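Shikimate dehydrogenase (NADP(+)) (Thermotoga maritima, PDB 3U62) probably catalyses the reversible NADPH-linked reduction of 3-dehydroshikimate to shikimate, a step of chorismate and aromatic amino acid biosynthesis. Local coordinates at residues V70-A76 against G88-N92; Y22-M28 against I238-F244; N222-Y226 against F248-L252; M1-I5 against I235-Y239. One frame throughout, in Å; residues are numbered along the deposited sequence.

Contact 1 (V70-A76 against G88-N92); sequences VEPSEDA and GKGYN
Val-70 touches the second segment before any strand pairing starts: its CB rests 3.4 Å from Gly-88 O, and CG2 lies against the bare CA of Gly-90, where the missing side chain lets the methyl settle on the backbone. Glu-71 then opens the parallel pairing. Its N donates to Gly-88 O at 2.8 Å, and its O accepts Gly-90 N. A water gives hydrogens to Glu-71 O and Gly-90 O, bridging the two carbonyls. With CG anti to N (chi1 -177°), the extended Glu-71 chain runs alongside the Lys-89 chain, so that the two charged ends arrive together; OE2 meets Lys-89 NZ at 3.0 Å in a salt bridge whose hydrogen bond is weak. Pro-72 offers a CA-H contact to Gly-90 O. That same oxygen accepts Ser-73 N at 2.8 Å. Ser-73 next turns its OG to the coming helix, donating to Asp-75 OD1 from above the carboxylate plane (2.9 Å) and receiving a weak capping bond from Ala-76 N. Asp-75 OD2 is held by Trp-95 NE1 and by a second water that accepts from Asn-92 N. Finally, Ala-76 CB packs 4.0 Å from Asn-92 N. The whole is a parallel pair at the edge of the mixed sheet of the substrate-binding domain, where strand 71-72 passes through a serine N-cap into helix 74-79, and it ends close to Asn-83 and Asp-94, both predicted to bind shikimate.

Contact 2 (Y22-M28 against I238-F244); sequences YFKRAGM and IYDEEVF
Tyr-22 reaches across to the segment 238-244 with the outer part of its ring and its hydroxyl, and its path can be traced outward. CB touches CE1 of Phe-248, one turn further along helix 241-248 than Phe-244. The torsion chi1 of 167°, CG opposite the backbone N, then swings the ring across Val-243 at about a right angle. CD1 meets Val-243 CG1 at 3.6 Å; CE1, one atom further, has Phe-244 N at the ring edge and Phe-244 CB at 3.9 Å. On the other flank CE2 approaches Ile-238 O. The buried hydroxyl ends the path with two bonds. Tyr-22 OH donates to Ile-238 O at 2.6 Å, in the carbonyl plane and on a lone pair. Tyr-22 OH also accepts from Asp-240 N at 2.7 Å. Acting as both donor and acceptor, the oxygen is satisfied and bridges the backbone on either side of Tyr-239. Asp-240 in turn caps helix 241-248, its OD1 taking Val-243 N from above the carboxylate plane. Val-243 CG1 fills the notch formed by Tyr-22 O, Arg-25 CG (3.7 Å) and Ala-26 CB, while the Arg-25 NE goes on to a salt bridge with Glu-246. Phe-23 CE2 touches Ile-238 CD1 at 3.5 Å, and the extended Met-28 lays CE against Ile-238 O at the same separation. A Schellman motif at Gly-27 ends helix 15-26 just before that methionine. The arrangement is a helix-helix packing in which the last turns of helix 15-26 receive the N-capped start of the C-terminal helix 241-248.

Contact 3 (N222-Y226 against F248-L252); sequences NLMFY and FGEVL
Leu-252 presses a methyl into the face of Tyr-226: CD1 sits over the ring centre, 3.8 Å from the centroid and 11° off its normal, a CH-pi contact. Its other branch, CD2, touches both Tyr-226 CB and Leu-223 CD2 (3.7 Å). The tyrosine itself is a slab whose edge slots against the opposing backbone, CD1 being 3.4 Å from Phe-248 O, with Gly-249 N also close to the ring plane. Val-251 supplies the next bump, CG2 dropping into the hollow between Asn-222 O and Tyr-226 CB (4.1 Å). Beside it, Phe-225 CE2 meets the edge of the Phe-248 ring at 4.0 Å. Polar closure comes from Asn-222: chi1 of 60° sets CG between N and the carbonyl carbon, aiming ND2 at Val-251 O (3.1 Å), which lies in the amide plane. Tyr-201, predicted to bind shikimate, packs on both Asn-222 and Val-251, and Phe-225 leans on Ser-15, predicted likewise, near a bound sulfate. This is apolar packing of the 3-10 turn near the C terminus on the first turn of helix 222-235, beside the predicted substrate pocket.

Contact 4 (M1-I5 against I235-Y239); sequences MKFCI and IWGIY
Phe-3 and Trp-236 lie face to face in an offset stack, the phenyl ring and the six-membered ring of the indole having centroids 4.3 Å apart and planes inclined by 28°. The overlap is displaced toward the rims: Phe-3 CE2 stands over the indole near CD2, at 3.4 Å, and Trp-236 CE3 stands over the phenyl face. The two side chains run antiparallel alongside one another, spreading the contact over most of the indole. The ring of Phe-86 meets the indole at a steeper slant, and NE1 donates to Val-85 O, which satisfies its polar hydrogen and should fix the rotation of the ring. Ile-238 meets the phenyl ring from across the contact, with CD1 3.7 Å from Phe-3 CE1. Its other branch, CG2, takes the methyl of Met-1: bent at chi3 (-72°), the methionine curls so that CE reaches Ile-238 CG2 at 3.7 Å and lies as close to Trp-236 O. A Schellman motif at Gly-237 turns the chain between Trp-236 and Ile-238, both of which point toward strand 2-7. The contact is aromatic and aliphatic core packing, in which the link after helix 222-235 covers one face of the mixed sheet of the substrate-binding domain.

Overall arrangement
From the N terminus, strand 2-7 and helix 15-26 meet their partners only after more than 200 residues. Contact 1 closes first, joining strands 71-72 and 89-91 at one edge of the mixed sheet, well within the long loops of contacts 2 and 4. The chain then builds the parallel nucleotide-binding sheet and comes back through helix 222-235. The link that follows closes contact 4 on the first strand and contact 2 on helix 15-26, sharing Ile-238 and Tyr-239. Contact 3 ends last and crosses both, binding the C-terminal turn to helix 222-235. Phe-244 meets Tyr-226 between contacts 2 and 3, and Tyr-91 touches Ile-235 between contacts 1 and 4, so the C-terminal helices join the N-terminal domain.

Contact 1 (V70-A76 against G88-N92)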
loop_
_atom_site.group_PDB
_atom_site.type_symbol
_atom_site.label_atom_id
_atom_site.label_comp_id
_atom_site.label_asym_id
_atom_site.label_seq_id
_atom_site.Cartn_x
_atom_site.Cartn_y
_atom_site.Cartn_z
ATOM N N VAL A 70 -3.615 12.276 -14.996
ATOM C CA VAL A 70 -4.056 13.218 -13.964
ATOM C C VAL A 70 -2.940 14.211 -13.629
ATOM O O VAL A 70 -1.832 14.109 -14.160
ATOM C CB VAL A 70 -4.526 12.487 -12.669
ATOM C CG1 VAL A 70 -5.772 11.643 -12.929
ATOM C CG2 VAL A 70 -3.403 11.644 -12.064
ATOM N N GLU A 71 -3.243 15.173 -12.760
ATOM C CA GLU A 71 -2.239 16.099 -12.245
ATOM C C GLU A 71 -1.826 15.647 -10.843
ATOM O O GLU A 71 -2.565 15.866 -9.877
ATOM C CB GLU A 71 -2.785 17.531 -12.228
ATOM C CG GLU A 71 -1.787 18.588 -11.771
ATOM C CD GLU A 71 -2.396 19.975 -11.730
ATOM O OE1 GLU A 71 -2.488 20.616 -12.800
ATOM O OE2 GLU A 71 -2.778 20.425 -10.626
ATOM N N PRO A 72 -0.651 14.999 -10.726
ATOM C CA PRO A 72 -0.246 14.450 -9.433
ATOM C C PRO A 72 0.255 15.505 -8.453
ATOM O O PRO A 72 0.808 16.530 -8.865
ATOM C CB PRO A 72 0.886 13.487 -9.802
ATOM C CG PRO A 72 1.456 14.034 -11.057
ATOM C CD PRO A 72 0.330 14.701 -11.789
ATOM N N SER A 73 0.048 15.240 -7.165
ATOM C CA SER A 73 0.592 16.071 -6.097
ATOM C C SER A 73 2.105 15.893 -6.020
ATOM O O SER A 73 2.656 14.945 -6.587
ATOM C CB SER A 73 -0.050 15.700 -4.758
ATOM O OG SER A 73 0.235 14.357 -4.405
ATOM N N GLU A 74 2.769 16.804 -5.312
ATOM C CA GLU A 74 4.225 16.778 -5.166
ATOM C C GLU A 74 4.729 15.459 -4.579
ATOM O O GLU A 74 5.728 14.910 -5.050
ATOM C CB GLU A 74 4.695 17.957 -4.310
ATOM C CG GLU A 74 6.205 18.186 -4.313
ATOM C CD GLU A 74 6.637 19.314 -3.388
ATOM O OE1 GLU A 74 5.818 19.771 -2.561
ATOM O OE2 GLU A 74 7.806 19.746 -3.485
ATOM N N ASP A 75 4.037 14.959 -3.557
ATOM C CA ASP A 75 4.414 13.693 -2.925
ATOM C C ASP A 75 4.145 12.488 -3.827
ATOM O O ASP A 75 4.934 11.542 -3.843
ATOM C CB ASP A 75 3.742 13.523 -1.557
ATOM C CG ASP A 75 2.233 13.673 -1.619
ATOM O OD1 ASP A 75 1.751 14.770 -1.971
ATOM O OD2 ASP A 75 1.528 12.692 -1.301
ATOM N N ALA A 76 3.045 12.530 -4.581
ATOM C CA ALA A 76 2.745 11.489 -5.567
ATOM C C ALA A 76 3.812 11.443 -6.662
ATOM O O ALA A 76 4.159 10.366 -7.150
ATOM C CB ALA A 76 1.365 11.703 -6.170
ATOM N N GLY A 88 -9.516 14.935 -11.687
ATOM C CA GLY A 88 -8.339 15.290 -12.472
ATOM C C GLY A 88 -7.041 15.405 -11.693
ATOM O O GLY A 88 -5.972 15.550 -12.288
ATOM N N LYS A 89 -7.132 15.348 -10.365
ATOM C CA LYS A 89 -5.956 15.467 -9.503
ATOM C C LYS A 89 -5.582 14.112 -8.916
ATOM O O LYS A 89 -6.453 13.341 -8.510
ATOM C CB LYS A 89 -6.203 16.475 -8.373
ATOM C CG LYS A 89 -6.786 17.818 -8.808
ATOM C CD LYS A 89 -5.811 18.631 -9.653
ATOM C CE LYS A 89 -6.483 19.886 -10.183
ATOM N NZ LYS A 89 -5.691 20.510 -11.281
ATOM N N GLY A 90 -4.281 13.832 -8.875
ATOM C CA GLY A 90 -3.771 12.573 -8.342
ATOM C C GLY A 90 -3.049 12.748 -7.019
ATOM O O GLY A 90 -2.301 13.709 -6.830
ATOM N N TYR A 91 -3.279 11.808 -6.107
ATOM C CA TYR A 91 -2.702 11.855 -4.769
ATOM C C TYR A 91 -2.146 10.497 -4.384
ATOM O O TYR A 91 -2.497 9.480 -4.988
ATOM C CB TYR A 91 -3.767 12.279 -3.756
ATOM C CG TYR A 91 -4.399 13.608 -4.079
ATOM C CD1 TYR A 91 -5.639 13.679 -4.712
ATOM C CD2 TYR A 91 -3.746 14.801 -3.769
ATOM C CE1 TYR A 91 -6.218 14.905 -5.017
ATOM C CE2 TYR A 91 -4.312 16.030 -4.070
ATOM C CZ TYR A 91 -5.548 16.076 -4.694
ATOM O OH TYR A 91 -6.113 17.293 -4.992
ATOM N N ASN A 92 -1.273 10.480 -3.382
ATOM C CA ASN A 92 -0.844 9.223 -2.791
ATOM C C ASN A 92 -1.185 9.181 -1.308
ATOM O O ASN A 92 -0.655 9.961 -0.513
ATOM C CB ASN A 92 0.645 8.964 -3.029
ATOM C CG ASN A 92 1.035 7.518 -2.763
ATOM O OD1 ASN A 92 1.352 6.771 -3.689
ATOM N ND2 ASN A 92 1.013 7.117 -1.496
HETATM O O HOH W 1 -2.773 16.747 -7.287
HETATM O O HOH W 2 -1.028 13.215 -2.012
#

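Contact 2 (Y22-M28 against I238-F244)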
loop_
_atom_site.group_PDB
_atom_site.type_symbol
_atom_site.label_atom_id
_atom_site.label_comp_id
_atom_site.label_asym_id
_atom_site.label_seq_id
_atom_site.Cartn_x
_atom_site.Cartn_y
_atom_site.Cartn_z
ATOM N N TYR A 22 -20.283 2.363 4.343
ATOM C CA TYR A 22 -19.962 3.653 4.942
ATOM C C TYR A 22 -20.889 4.759 4.431
ATOM O O TYR A 22 -21.440 5.523 5.229
ATOM C CB TYR A 22 -18.493 4.009 4.685
ATOM C CG TYR A 22 -18.138 5.447 4.976
ATOM C CD1 TYR A 22 -17.796 5.851 6.264
ATOM C CD2 TYR A 22 -18.143 6.403 3.961
ATOM C CE1 TYR A 22 -17.475 7.173 6.536
ATOM C CE2 TYR A 22 -17.824 7.726 4.223
ATOM C CZ TYR A 22 -17.490 8.103 5.510
ATOM O OH TYR A 22 -17.170 9.409 5.780
ATOM N N PHE A 23 -21.053 4.840 3.111
ATOM C CA PHE A 23 -21.936 5.839 2.507
ATOM C C PHE A 23 -23.375 5.681 2.993
ATOM O O PHE A 23 -24.032 6.673 3.316
ATOM C CB PHE A 23 -21.895 5.789 0.973
ATOM C CG PHE A 23 -20.558 6.145 0.375
ATOM C CD1 PHE A 23 -20.099 5.482 -0.761
ATOM C CD2 PHE A 23 -19.757 7.138 0.938
ATOM C CE1 PHE A 23 -18.868 5.800 -1.328
ATOM C CE2 PHE A 23 -18.522 7.457 0.381
ATOM C CZ PHE A 23 -18.078 6.790 -0.755
ATOM N N LYS A 24 -23.854 4.438 3.045
ATOM C CA LYS A 24 -25.215 4.151 3.492
ATOM C C LYS A 24 -25.427 4.541 4.955
ATOM O O LYS A 24 -26.436 5.163 5.293
ATOM C CB LYS A 24 -25.581 2.679 3.268
ATOM C CG LYS A 24 -27.060 2.373 3.481
ATOM C CD LYS A 24 -27.373 0.899 3.279
ATOM C CE LYS A 24 -28.805 0.583 3.690
ATOM N NZ LYS A 24 -29.175 -0.830 3.377
ATOM N N ARG A 25 -24.473 4.175 5.811
ATOM C CA ARG A 25 -24.537 4.498 7.237
ATOM C C ARG A 25 -24.476 6.011 7.486
ATOM O O ARG A 25 -25.092 6.516 8.427
ATOM C CB ARG A 25 -23.422 3.761 7.992
ATOM C CG ARG A 25 -23.349 4.020 9.495
ATOM C CD ARG A 25 -24.585 3.534 10.240
ATOM N NE ARG A 25 -24.540 3.928 11.647
ATOM C CZ ARG A 25 -24.901 5.123 12.111
ATOM N NH1 ARG A 25 -25.353 6.064 11.289
ATOM N NH2 ARG A 25 -24.815 5.377 13.409
ATOM N N ALA A 26 -23.745 6.724 6.631
ATOM C CA ALA A 26 -23.607 8.176 6.750
ATOM C C ALA A 26 -24.774 8.947 6.125
ATOM O O ALA A 26 -24.867 10.170 6.277
ATOM C CB ALA A 26 -22.279 8.634 6.153
ATOM N N GLY A 27 -25.663 8.236 5.432
ATOM C CA GLY A 27 -26.808 8.855 4.762
ATOM C C GLY A 27 -26.420 9.591 3.491
ATOM O O GLY A 27 -27.127 10.501 3.050
ATOM N N MET A 28 -25.295 9.186 2.907
ATOM C CA MET A 28 -24.770 9.793 1.686
ATOM C C MET A 28 -25.264 9.055 0.450
ATOM O O MET A 28 -25.597 7.867 0.516
ATOM C CB MET A 28 -23.241 9.790 1.710
ATOM C CG MET A 28 -22.630 10.703 2.758
ATOM S SD MET A 28 -20.856 10.444 2.914
ATOM C CE MET A 28 -20.467 11.617 4.217
ATOM N N ILE A 238 -15.692 13.916 2.003
ATOM C CA ILE A 238 -16.832 13.126 2.472
ATOM C C ILE A 238 -16.486 12.278 3.700
ATOM O O ILE A 238 -17.003 11.170 3.875
ATOM C CB ILE A 238 -17.414 12.238 1.334
ATOM C CG1 ILE A 238 -16.312 11.375 0.695
ATOM C CG2 ILE A 238 -18.122 13.108 0.299
ATOM C CD1 ILE A 238 -16.795 10.405 -0.368
ATOM N N TYR A 239 -15.618 12.818 4.552
ATOM C CA TYR A 239 -15.171 12.114 5.747
ATOM C C TYR A 239 -16.029 12.439 6.969
ATOM O O TYR A 239 -16.156 13.597 7.372
ATOM C CB TYR A 239 -13.692 12.405 6.025
ATOM C CG TYR A 239 -13.158 11.745 7.279
ATOM C CD1 TYR A 239 -13.058 10.355 7.373
ATOM C CD2 TYR A 239 -12.744 12.511 8.368
ATOM C CE1 TYR A 239 -12.567 9.747 8.523
ATOM C CE2 TYR A 239 -12.249 11.912 9.522
ATOM C CZ TYR A 239 -12.164 10.531 9.592
ATOM O OH TYR A 239 -11.675 9.933 10.731
ATOM N N ASP A 240 -16.615 11.388 7.540
ATOM C CA ASP A 240 -17.399 11.458 8.766
ATOM C C ASP A 240 -16.686 10.552 9.762
ATOM O O ASP A 240 -16.711 9.326 9.616
ATOM C CB ASP A 240 -18.828 10.969 8.495
ATOM C CG ASP A 240 -19.752 11.118 9.699
ATOM O OD1 ASP A 240 -19.390 10.672 10.812
ATOM O OD2 ASP A 240 -20.859 11.671 9.527
ATOM N N GLU A 241 -16.041 11.156 10.756
ATOM C CA GLU A 241 -15.158 10.428 11.674
ATOM C C GLU A 241 -15.845 9.283 12.417
ATOM O O GLU A 241 -15.305 8.176 12.487
ATOM C CB GLU A 241 -14.497 11.392 12.669
ATOM C CG GLU A 241 -13.406 10.753 13.532
ATOM C CD GLU A 241 -12.752 11.735 14.489
ATOM O OE1 GLU A 241 -13.476 12.526 15.132
ATOM O OE2 GLU A 241 -11.509 11.712 14.604
ATOM N N GLU A 242 -17.029 9.550 12.963
ATOM C CA GLU A 242 -17.747 8.554 13.755
ATOM C C GLU A 242 -18.241 7.386 12.909
ATOM O O GLU A 242 -18.114 6.228 13.315
ATOM C CB GLU A 242 -18.905 9.203 14.513
ATOM C CG GLU A 242 -18.457 10.152 15.619
ATOM C CD GLU A 242 -19.591 10.993 16.172
ATOM O OE1 GLU A 242 -20.766 10.582 16.048
ATOM O OE2 GLU A 242 -19.308 12.071 16.737
ATOM N N VAL A 243 -18.797 7.692 11.740
ATOM C CA VAL A 243 -19.270 6.658 10.820
ATOM C C VAL A 243 -18.090 5.848 10.279
ATOM O O VAL A 243 -18.189 4.625 10.133
ATOM C CB VAL A 243 -20.122 7.256 9.666
ATOM C CG1 VAL A 243 -20.502 6.188 8.645
ATOM C CG2 VAL A 243 -21.378 7.919 10.218
ATOM N N PHE A 244 -16.976 6.525 10.001
ATOM C CA PHE A 244 -15.776 5.845 9.525
ATOM C C PHE A 244 -15.271 4.816 10.532
ATOM O O PHE A 244 -14.982 3.677 10.165
ATOM C CB PHE A 244 -14.658 6.833 9.186
ATOM C CG PHE A 244 -13.441 6.177 8.607
ATOM C CD1 PHE A 244 -13.402 5.836 7.261
ATOM C CD2 PHE A 244 -12.344 5.871 9.407
ATOM C CE1 PHE A 244 -12.285 5.218 6.713
ATOM C CE2 PHE A 244 -11.220 5.249 8.869
ATOM C CZ PHE A 244 -11.195 4.920 7.518
#

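Contact 3 (N222-Y226 against F248-L252)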
loop_
_atom_site.group_PDB
_atom_site.type_symbol
_atom_site.label_atom_id
_atom_site.label_comp_id
_atom_site.label_asym_id
_atom_site.label_seq_id
_atom_site.Cartn_x
_atom_site.Cartn_y
_atom_site.Cartn_z
ATOM N N ASN A 222 -3.925 -4.276 7.240
ATOM C CA ASN A 222 -5.236 -3.755 7.634
ATOM C C ASN A 222 -5.213 -2.324 8.184
ATOM O O ASN A 222 -6.125 -1.542 7.897
ATOM C CB ASN A 222 -5.953 -4.708 8.599
ATOM C CG ASN A 222 -5.175 -4.949 9.881
ATOM O OD1 ASN A 222 -3.943 -4.943 9.895
ATOM N ND2 ASN A 222 -5.899 -5.173 10.973
ATOM N N LEU A 223 -4.189 -1.986 8.969
ATOM C CA LEU A 223 -4.038 -0.622 9.491
ATOM C C LEU A 223 -3.728 0.376 8.378
ATOM O O LEU A 223 -4.305 1.466 8.339
ATOM C CB LEU A 223 -2.952 -0.557 10.573
ATOM C CG LEU A 223 -3.324 -0.900 12.021
ATOM C CD1 LEU A 223 -2.058 -1.067 12.853
ATOM C CD2 LEU A 223 -4.231 0.169 12.638
ATOM N N MET A 224 -2.816 -0.004 7.484
ATOM C CA MET A 224 -2.477 0.795 6.308
ATOM C C MET A 224 -3.719 1.056 5.458
ATOM O O MET A 224 -3.947 2.185 5.019
ATOM C CB MET A 224 -1.396 0.093 5.480
ATOM C CG MET A 224 -0.941 0.844 4.237
ATOM S SD MET A 224 0.213 -0.138 3.260
ATOM C CE MET A 224 0.412 0.902 1.815
ATOM N N PHE A 225 -4.517 0.010 5.241
ATOM C CA PHE A 225 -5.765 0.125 4.489
ATOM C C PHE A 225 -6.743 1.087 5.162
ATOM O O PHE A 225 -7.339 1.938 4.499
ATOM C CB PHE A 225 -6.430 -1.244 4.297
ATOM C CG PHE A 225 -7.768 -1.164 3.620
ATOM C CD1 PHE A 225 -7.857 -1.124 2.232
ATOM C CD2 PHE A 225 -8.940 -1.096 4.370
ATOM C CE1 PHE A 225 -9.093 -1.032 1.599
ATOM C CE2 PHE A 225 -10.179 -1.001 3.748
ATOM C CZ PHE A 225 -10.258 -0.970 2.359
ATOM N N TYR A 226 -6.904 0.928 6.474
ATOM C CA TYR A 226 -7.779 1.767 7.291
ATOM C C TYR A 226 -7.427 3.243 7.142
ATOM O O TYR A 226 -8.302 4.069 6.873
ATOM C CB TYR A 226 -7.673 1.330 8.757
ATOM C CG TYR A 226 -8.533 2.087 9.749
ATOM C CD1 TYR A 226 -9.852 1.706 9.994
ATOM C CD2 TYR A 226 -8.013 3.159 10.478
ATOM C CE1 TYR A 226 -10.641 2.387 10.918
ATOM C CE2 TYR A 226 -8.791 3.849 11.404
ATOM C CZ TYR A 226 -10.103 3.457 11.620
ATOM O OH TYR A 226 -10.877 4.135 12.534
ATOM N N PHE A 248 -15.428 1.194 9.010
ATOM C CA PHE A 248 -14.083 0.750 8.646
ATOM C C PHE A 248 -13.311 0.118 9.806
ATOM O O PHE A 248 -12.328 -0.587 9.581
ATOM C CB PHE A 248 -13.277 1.888 8.015
ATOM C CG PHE A 248 -13.561 2.092 6.553
ATOM C CD1 PHE A 248 -14.687 2.798 6.138
ATOM C CD2 PHE A 248 -12.700 1.578 5.587
ATOM C CE1 PHE A 248 -14.953 2.991 4.784
ATOM C CE2 PHE A 248 -12.959 1.764 4.229
ATOM C CZ PHE A 248 -14.086 2.473 3.828
ATOM N N GLY A 249 -13.756 0.366 11.036
ATOM C CA GLY A 249 -13.142 -0.242 12.217
ATOM C C GLY A 249 -13.204 -1.763 12.214
ATOM O O GLY A 249 -12.461 -2.418 12.951
ATOM N N GLU A 250 -14.089 -2.317 11.382
ATOM C CA GLU A 250 -14.245 -3.769 11.266
ATOM C C GLU A 250 -13.012 -4.459 10.666
ATOM O O GLU A 250 -12.791 -5.649 10.911
ATOM C CB GLU A 250 -15.524 -4.135 10.491
ATOM C CG GLU A 250 -15.441 -3.983 8.973
ATOM C CD GLU A 250 -16.757 -4.293 8.277
ATOM O OE1 GLU A 250 -17.716 -3.484 8.398
ATOM O OE2 GLU A 250 -16.834 -5.342 7.594
ATOM N N VAL A 251 -12.215 -3.720 9.893
ATOM C CA VAL A 251 -10.979 -4.270 9.321
ATOM C C VAL A 251 -9.888 -4.449 10.378
ATOM O O VAL A 251 -8.896 -5.141 10.141
ATOM C CB VAL A 251 -10.426 -3.432 8.126
ATOM C CG1 VAL A 251 -11.508 -3.196 7.083
ATOM C CG2 VAL A 251 -9.821 -2.106 8.595
ATOM N N LEU A 252 -10.083 -3.834 11.541
ATOM C CA LEU A 252 -9.065 -3.825 12.584
ATOM C C LEU A 252 -9.206 -4.958 13.593
ATOM O O LEU A 252 -8.304 -5.188 14.405
ATOM C CB LEU A 252 -9.040 -2.468 13.300
ATOM C CG LEU A 252 -8.771 -1.240 12.421
ATOM C CD1 LEU A 252 -8.739 0.024 13.272
ATOM C CD2 LEU A 252 -7.474 -1.386 11.622
#

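Contact 4 (M1-I5 against I235-Y239)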
loop_
_atom_site.group_PDB
_atom_site.type_symbol
_atom_site.label_atom_id
_atom_site.label_comp_id
_atom_site.label_asym_id
_atom_site.label_seq_id
_atom_site.Cartn_x
_atom_site.Cartn_y
_atom_site.Cartn_z
ATOM N N MET A 1 -21.922 11.502 -5.714
ATOM C CA MET A 1 -20.637 11.261 -6.434
ATOM C C MET A 1 -20.372 9.773 -6.645
ATOM O O MET A 1 -20.845 8.930 -5.880
ATOM C CB MET A 1 -19.463 11.911 -5.691
ATOM C CG MET A 1 -19.480 13.440 -5.721
ATOM S SD MET A 1 -17.974 14.183 -5.058
ATOM C CE MET A 1 -18.159 13.854 -3.306
ATOM N N LYS A 2 -19.610 9.463 -7.692
ATOM C CA LYS A 2 -19.290 8.085 -8.056
ATOM C C LYS A 2 -17.797 7.812 -7.908
ATOM O O LYS A 2 -16.962 8.592 -8.375
ATOM C CB LYS A 2 -19.728 7.794 -9.495
ATOM C CG LYS A 2 -21.233 7.799 -9.717
ATOM C CD LYS A 2 -21.567 7.608 -11.188
ATOM C CE LYS A 2 -23.065 7.655 -11.430
ATOM N NZ LYS A 2 -23.396 7.568 -12.880
ATOM N N PHE A 3 -17.474 6.698 -7.251
ATOM C CA PHE A 3 -16.093 6.267 -7.048
ATOM C C PHE A 3 -15.952 4.800 -7.436
ATOM O O PHE A 3 -16.953 4.098 -7.589
ATOM C CB PHE A 3 -15.676 6.469 -5.583
ATOM C CG PHE A 3 -15.870 7.875 -5.087
ATOM C CD1 PHE A 3 -17.029 8.233 -4.403
ATOM C CD2 PHE A 3 -14.901 8.847 -5.315
ATOM C CE1 PHE A 3 -17.217 9.536 -3.950
ATOM C CE2 PHE A 3 -15.081 10.152 -4.868
ATOM C CZ PHE A 3 -16.240 10.498 -4.181
ATOM N N CYS A 4 -14.713 4.347 -7.616
ATOM C CA CYS A 4 -14.431 2.932 -7.828
ATOM C C CYS A 4 -12.984 2.636 -7.477
ATOM O O CYS A 4 -12.220 3.539 -7.114
ATOM C CB CYS A 4 -14.717 2.518 -9.279
ATOM S SG CYS A 4 -13.715 3.361 -10.529
ATOM N N ILE A 5 -12.614 1.366 -7.566
ATOM C CA ILE A 5 -11.219 0.974 -7.517
ATOM C C ILE A 5 -10.849 0.365 -8.867
ATOM O O ILE A 5 -11.572 -0.481 -9.401
ATOM C CB ILE A 5 -10.922 0.004 -6.336
ATOM C CG1 ILE A 5 -9.438 -0.386 -6.294
ATOM C CG2 ILE A 5 -11.837 -1.227 -6.364
ATOM C CD1 ILE A 5 -8.671 0.237 -5.151
ATOM N N ILE A 235 -9.813 13.679 1.265
ATOM C CA ILE A 235 -9.543 14.272 -0.047
ATOM C C ILE A 235 -10.839 14.460 -0.842
ATOM O O ILE A 235 -11.044 15.501 -1.473
ATOM C CB ILE A 235 -8.507 13.435 -0.848
ATOM C CG1 ILE A 235 -7.115 13.600 -0.229
ATOM C CG2 ILE A 235 -8.486 13.843 -2.324
ATOM C CD1 ILE A 235 -6.077 12.619 -0.735
ATOM N N TRP A 236 -11.716 13.460 -0.780
ATOM C CA TRP A 236 -12.993 13.496 -1.489
ATOM C C TRP A 236 -14.037 14.402 -0.819
ATOM O O TRP A 236 -15.120 14.624 -1.369
ATOM C CB TRP A 236 -13.536 12.073 -1.681
ATOM C CG TRP A 236 -12.681 11.209 -2.580
ATOM C CD1 TRP A 236 -11.864 11.635 -3.590
ATOM C CD2 TRP A 236 -12.579 9.776 -2.564
ATOM N NE1 TRP A 236 -11.255 10.564 -4.197
ATOM C CE2 TRP A 236 -11.679 9.410 -3.592
ATOM C CE3 TRP A 236 -13.167 8.766 -1.787
ATOM C CZ2 TRP A 236 -11.342 8.078 -3.858
ATOM C CZ3 TRP A 236 -12.831 7.439 -2.052
ATOM C CH2 TRP A 236 -11.927 7.109 -3.081
ATOM N N GLY A 237 -13.702 14.922 0.364
ATOM C CA GLY A 237 -14.560 15.852 1.100
ATOM C C GLY A 237 -15.796 15.208 1.699
ATOM O O GLY A 237 -16.820 15.867 1.889
ATOM N N ILE A 238 -15.692 13.916 2.003
ATOM C CA ILE A 238 -16.832 13.126 2.472
ATOM C C ILE A 238 -16.486 12.278 3.700
ATOM O O ILE A 238 -17.003 11.170 3.875
ATOM C CB ILE A 238 -17.414 12.238 1.334
ATOM C CG1 ILE A 238 -16.312 11.375 0.695
ATOM C CG2 ILE A 238 -18.122 13.108 0.299
ATOM C CD1 ILE A 238 -16.795 10.405 -0.368
ATOM N N TYR A 239 -15.618 12.818 4.552
ATOM C CA TYR A 239 -15.171 12.114 5.747
ATOM C C TYR A 239 -16.029 12.439 6.969
ATOM O O TYR A 239 -16.156 13.597 7.372
ATOM C CB TYR A 239 -13.692 12.405 6.025
ATOM C CG TYR A 239 -13.158 11.745 7.279
ATOM C CD1 TYR A 239 -13.058 10.355 7.373
ATOM C CD2 TYR A 239 -12.744 12.511 8.368
ATOM C CE1 TYR A 239 -12.567 9.747 8.523
ATOM C CE2 TYR A 239 -12.249 11.912 9.522
ATOM C CZ TYR A 239 -12.164 10.531 9.592
ATOM O OH TYR A 239 -11.675 9.933 10.731
#